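DUF3845 domain-containing protein (PDB 3GF6) is a bacterial lipoprotein of unknown function, built entirely of beta strands and loops. Local coordinates at residues Pro52-Leu63 and Phe190-Arg201. Sequence-based numbering, arbitrary orientation.
Sequences PTLGKLTFMIDL and FNLFINLAGQKR. With EDO (1,2-ethanediol), chain E.
Phe59 and Ile194 meet at the centre of the apolar face shared by the two strands. The phenyl ring leans across to the neighbouring strand because CG sits between the backbone N and the carbonyl carbon (chi1 54°). Phe59 CE1 thereby lies 3.6 Å from Ile194 CD1. Leu196 CD1 reaches the ring edge in plane, 3.7 Å from Phe59 CE2. Replacing Phe59 by an alanine would probably strip both Ile194 and Leu196 of their partner across the strand pair and open a gap beside Val205. Beyond, Ile61 and Leu192 run alongside each other, CB to CB at 3.9 Å, and Leu207 touches both. At the far end Leu63 CD1 stands over the centre of the Phe190 ring, 3.6 Å from its centroid, a CH-pi contact.

Paired backbone bonds join Leu57 to Leu196, Phe59 to Ile194 and Ile61 to Leu192. On the reverse face Thr58 OG1 donates to Asn195 OD1 at 2.6 Å, approaching from above the amide carbonyl plane. With CG anti to the backbone N (chi1 -176°), the Asn195 amide comes nearer to strand 56-62; its ND2 bonds to Asp132 OD2, and a partner at each end fixes its rotation. Past the strands, Pro52 CA covers one face of the Arg201 guanidinium, whose NH2 binds Tyr48 O. Phe59, Ile61 and Leu192 face strand 203-219 of the second sheet, as in a beta sandwich, consistent with the jelly-roll of the C1q/TNF clan.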
loop_
_atom_site.group_PDB
_atom_site.type_symbol
_atom_site.label_atom_id
_atom_site.label_comp_id
_atom_site.label_asym_id
_atom_site.label_seq_id
_atom_site.Cartn_x
_atom_site.Cartn_y
_atom_site.Cartn_z
ATOM N N PRO A 52 -11.908 20.510 -12.751
ATOM C CA PRO A 52 -12.234 19.633 -13.862
ATOM C C PRO A 52 -11.146 19.459 -14.927
ATOM O O PRO A 52 -11.444 18.925 -15.989
ATOM C CB PRO A 52 -13.460 20.291 -14.471
ATOM C CG PRO A 52 -13.831 21.382 -13.637
ATOM C CD PRO A 52 -12.646 21.771 -12.827
ATOM N N THR A 53 -9.906 19.838 -14.618
ATOM C CA THR A 53 -8.784 19.736 -15.546
ATOM C C THR A 53 -8.609 18.265 -15.923
ATOM O O THR A 53 -8.647 17.376 -15.058
ATOM C CB THR A 53 -7.505 20.258 -14.872
ATOM O OG1 THR A 53 -7.702 21.618 -14.442
ATOM C CG2 THR A 53 -6.266 20.159 -15.798
ATOM N N LEU A 54 -8.418 18.038 -17.214
ATOM C CA LEU A 54 -8.284 16.697 -17.740
ATOM C C LEU A 54 -6.863 16.186 -17.573
ATOM O O LEU A 54 -5.883 16.945 -17.631
ATOM C CB LEU A 54 -8.607 16.690 -19.241
ATOM C CG LEU A 54 -9.965 17.256 -19.627
ATOM C CD1 LEU A 54 -10.159 17.195 -21.131
ATOM C CD2 LEU A 54 -11.077 16.518 -18.897
ATOM N N GLY A 55 -6.777 14.885 -17.420
ATOM C CA GLY A 55 -5.576 14.137 -17.790
ATOM C C GLY A 55 -4.731 13.492 -16.699
ATOM O O GLY A 55 -3.741 12.832 -17.022
ATOM N N LYS A 56 -5.064 13.702 -15.437
ATOM C CA LYS A 56 -4.252 13.165 -14.344
ATOM C C LYS A 56 -5.080 12.828 -13.109
ATOM O O LYS A 56 -5.913 13.626 -12.682
ATOM C CB LYS A 56 -3.196 14.210 -13.978
ATOM C CG LYS A 56 -2.129 13.776 -13.016
ATOM C CD LYS A 56 -1.130 14.964 -12.932
ATOM C CE LYS A 56 -0.321 15.025 -11.671
ATOM N NZ LYS A 56 0.288 16.438 -11.610
ATOM N N LEU A 57 -4.833 11.649 -12.562
ATOM C CA LEU A 57 -5.447 11.217 -11.297
ATOM C C LEU A 57 -4.398 10.578 -10.384
ATOM O O LEU A 57 -3.942 9.452 -10.648
ATOM C CB LEU A 57 -6.581 10.241 -11.582
ATOM C CG LEU A 57 -7.739 10.718 -12.467
ATOM C CD1 LEU A 57 -8.555 9.490 -12.915
ATOM C CD2 LEU A 57 -8.612 11.722 -11.730
ATOM N N THR A 58 -4.068 11.277 -9.309
ATOM C CA THR A 58 -3.078 10.807 -8.316
ATOM C C THR A 58 -3.858 10.366 -7.077
ATOM O O THR A 58 -4.643 11.160 -6.509
ATOM C CB THR A 58 -2.090 11.887 -7.979
ATOM O OG1 THR A 58 -1.546 12.432 -9.194
ATOM C CG2 THR A 58 -0.989 11.285 -7.093
ATOM N N PHE A 59 -3.677 9.106 -6.661
ATOM C CA PHE A 59 -4.410 8.585 -5.506
ATOM C C PHE A 59 -3.686 7.490 -4.816
ATOM O O PHE A 59 -2.735 6.918 -5.376
ATOM C CB PHE A 59 -5.846 8.146 -5.868
ATOM C CG PHE A 59 -5.927 7.172 -6.993
ATOM C CD1 PHE A 59 -5.754 5.802 -6.796
ATOM C CD2 PHE A 59 -6.165 7.618 -8.269
ATOM C CE1 PHE A 59 -5.801 4.922 -7.913
ATOM C CE2 PHE A 59 -6.231 6.743 -9.348
ATOM C CZ PHE A 59 -6.070 5.404 -9.159
HETATM N N MSE A 60 -4.087 7.230 -3.565
HETATM C CA MSE A 60 -3.482 6.172 -2.828
HETATM C C MSE A 60 -4.537 5.223 -2.267
HETATM O O MSE A 60 -5.722 5.555 -2.190
HETATM C CB MSE A 60 -2.544 6.710 -1.728
HETATM C CG MSE A 60 -3.247 7.445 -0.711
HETATM SE SE MSE A 60 -3.719 6.334 0.836
HETATM C CE MSE A 60 -4.149 7.979 1.779
ATOM N N ILE A 61 -4.056 4.028 -1.929
ATOM C CA ILE A 61 -4.923 2.962 -1.441
ATOM C C ILE A 61 -4.490 2.630 -0.018
ATOM O O ILE A 61 -3.296 2.375 0.281
ATOM C CB ILE A 61 -4.835 1.681 -2.304
ATOM C CG1 ILE A 61 -5.119 1.974 -3.772
ATOM C CG2 ILE A 61 -5.788 0.577 -1.728
ATOM C CD1 ILE A 61 -6.467 2.592 -4.030
ATOM N N ASP A 62 -5.463 2.634 0.893
ATOM C CA ASP A 62 -5.257 2.074 2.242
ATOM C C ASP A 62 -5.504 0.581 2.098
ATOM O O ASP A 62 -6.617 0.159 1.767
ATOM C CB ASP A 62 -6.240 2.647 3.278
ATOM C CG ASP A 62 -5.923 4.098 3.673
ATOM O OD1 ASP A 62 -4.905 4.679 3.261
ATOM O OD2 ASP A 62 -6.737 4.688 4.392
ATOM N N LEU A 63 -4.482 -0.225 2.356
ATOM C CA LEU A 63 -4.547 -1.669 2.096
ATOM C C LEU A 63 -5.082 -2.401 3.319
ATOM O O LEU A 63 -4.546 -2.278 4.428
ATOM C CB LEU A 63 -3.180 -2.218 1.733
ATOM C CG LEU A 63 -2.685 -1.780 0.341
ATOM C CD1 LEU A 63 -1.186 -2.120 0.300
ATOM C CD2 LEU A 63 -3.447 -2.451 -0.770
ATOM N N PHE A 190 1.044 0.872 5.342
ATOM C CA PHE A 190 1.004 -0.110 4.213
ATOM C C PHE A 190 -0.001 0.374 3.199
ATOM O O PHE A 190 -1.195 0.464 3.492
ATOM C CB PHE A 190 0.731 -1.514 4.742
ATOM C CG PHE A 190 0.823 -2.610 3.723
ATOM C CD1 PHE A 190 1.869 -2.669 2.784
ATOM C CD2 PHE A 190 -0.112 -3.653 3.754
ATOM C CE1 PHE A 190 1.935 -3.728 1.843
ATOM C CE2 PHE A 190 -0.056 -4.684 2.824
ATOM C CZ PHE A 190 0.965 -4.714 1.869
ATOM N N ASN A 191 0.518 0.796 2.038
ATOM C CA ASN A 191 -0.274 1.482 1.029
ATOM C C ASN A 191 0.184 1.172 -0.383
ATOM O O ASN A 191 1.302 0.697 -0.595
ATOM C CB ASN A 191 -0.216 3.013 1.171
ATOM C CG ASN A 191 -0.692 3.507 2.512
ATOM O OD1 ASN A 191 -1.875 3.917 2.693
ATOM N ND2 ASN A 191 0.215 3.501 3.472
ATOM N N LEU A 192 -0.706 1.436 -1.332
ATOM C CA LEU A 192 -0.341 1.631 -2.732
ATOM C C LEU A 192 -0.392 3.127 -3.049
ATOM O O LEU A 192 -1.312 3.848 -2.612
ATOM C CB LEU A 192 -1.280 0.919 -3.700
ATOM C CG LEU A 192 -1.395 -0.601 -3.619
ATOM C CD1 LEU A 192 -2.402 -1.118 -4.682
ATOM C CD2 LEU A 192 -0.068 -1.248 -3.826
ATOM N N PHE A 193 0.589 3.590 -3.803
ATOM C CA PHE A 193 0.623 4.946 -4.342
ATOM C C PHE A 193 0.570 4.860 -5.873
ATOM O O PHE A 193 1.334 4.069 -6.467
ATOM C CB PHE A 193 1.892 5.673 -3.832
ATOM C CG PHE A 193 1.867 5.937 -2.350
ATOM C CD1 PHE A 193 1.170 7.006 -1.823
ATOM C CD2 PHE A 193 2.575 5.153 -1.488
ATOM C CE1 PHE A 193 1.093 7.209 -0.482
ATOM C CE2 PHE A 193 2.534 5.371 -0.134
ATOM C CZ PHE A 193 1.834 6.449 0.376
ATOM N N ILE A 194 -0.394 5.571 -6.470
ATOM C CA ILE A 194 -0.722 5.453 -7.891
ATOM C C ILE A 194 -0.842 6.817 -8.556
ATOM O O ILE A 194 -1.298 7.783 -7.940
ATOM C CB ILE A 194 -2.056 4.644 -8.098
ATOM C CG1 ILE A 194 -1.880 3.214 -7.637
ATOM C CG2 ILE A 194 -2.503 4.647 -9.618
ATOM C CD1 ILE A 194 -3.229 2.541 -7.267
ATOM N N ASN A 195 -0.459 6.910 -9.830
ATOM C CA ASN A 195 -0.847 8.047 -10.642
ATOM C C ASN A 195 -1.287 7.529 -12.009
ATOM O O ASN A 195 -0.632 6.683 -12.570
ATOM C CB ASN A 195 0.282 9.058 -10.854
ATOM C CG ASN A 195 -0.192 10.291 -11.626
ATOM O OD1 ASN A 195 -1.214 10.893 -11.270
ATOM N ND2 ASN A 195 0.503 10.632 -12.729
ATOM N N LEU A 196 -2.421 7.993 -12.489
ATOM C CA LEU A 196 -2.837 7.689 -13.876
ATOM C C LEU A 196 -2.717 8.924 -14.752
ATOM O O LEU A 196 -3.000 10.034 -14.323
ATOM C CB LEU A 196 -4.292 7.225 -13.931
ATOM C CG LEU A 196 -4.758 6.201 -12.895
ATOM C CD1 LEU A 196 -6.293 5.935 -13.003
ATOM C CD2 LEU A 196 -3.971 4.899 -13.003
ATOM N N ALA A 197 -2.303 8.704 -15.998
ATOM C CA ALA A 197 -2.256 9.739 -17.032
ATOM C C ALA A 197 -3.232 9.334 -18.116
ATOM O O ALA A 197 -3.359 8.158 -18.446
ATOM C CB ALA A 197 -0.802 9.889 -17.575
ATOM N N GLY A 198 -3.986 10.300 -18.649
ATOM C CA GLY A 198 -5.049 9.991 -19.591
ATOM C C GLY A 198 -5.622 11.220 -20.278
ATOM O O GLY A 198 -5.019 12.296 -20.280
ATOM N N GLN A 199 -6.786 11.037 -20.878
ATOM C CA GLN A 199 -7.384 12.093 -21.710
ATOM C C GLN A 199 -8.653 12.700 -21.110
ATOM O O GLN A 199 -9.184 13.666 -21.653
ATOM C CB GLN A 199 -7.727 11.554 -23.106
ATOM C CG GLN A 199 -6.620 10.769 -23.806
ATOM C CD GLN A 199 -5.269 11.422 -23.691
ATOM O OE1 GLN A 199 -4.303 10.801 -23.217
ATOM N NE2 GLN A 199 -5.185 12.681 -24.087
ATOM N N LYS A 200 -9.144 12.138 -20.005
ATOM C CA LYS A 200 -10.417 12.545 -19.425
ATOM C C LYS A 200 -10.243 13.152 -18.011
ATOM O O LYS A 200 -9.133 13.389 -17.541
ATOM C CB LYS A 200 -11.373 11.335 -19.414
ATOM C CG LYS A 200 -11.693 10.775 -20.832
ATOM C CD LYS A 200 -12.523 11.759 -21.633
ATOM C CE LYS A 200 -12.871 11.244 -23.024
ATOM N NZ LYS A 200 -12.952 12.355 -24.010
ATOM N N ARG A 201 -11.365 13.380 -17.328
ATOM C CA ARG A 201 -11.365 14.021 -16.021
ATOM C C ARG A 201 -11.518 12.997 -14.908
ATOM O O ARG A 201 -11.090 13.238 -13.795
ATOM C CB ARG A 201 -12.559 14.991 -15.975
ATOM C CG ARG A 201 -12.634 15.970 -14.842
ATOM C CD ARG A 201 -13.467 15.406 -13.705
ATOM N NE ARG A 201 -13.409 16.196 -12.489
ATOM C CZ ARG A 201 -14.398 16.957 -12.064
ATOM N NH1 ARG A 201 -15.512 17.062 -12.778
ATOM N NH2 ARG A 201 -14.283 17.624 -10.929
HETATM C C1 EDO E . -7.212 20.671 -19.623
HETATM O O1 EDO E . -8.408 20.289 -19.010
HETATM C C2 EDO E . -7.325 22.148 -19.901
HETATM O O2 EDO E . -6.584 22.825 -18.892
HETATM O O HOH W 1 -3.587 0.878 5.248
#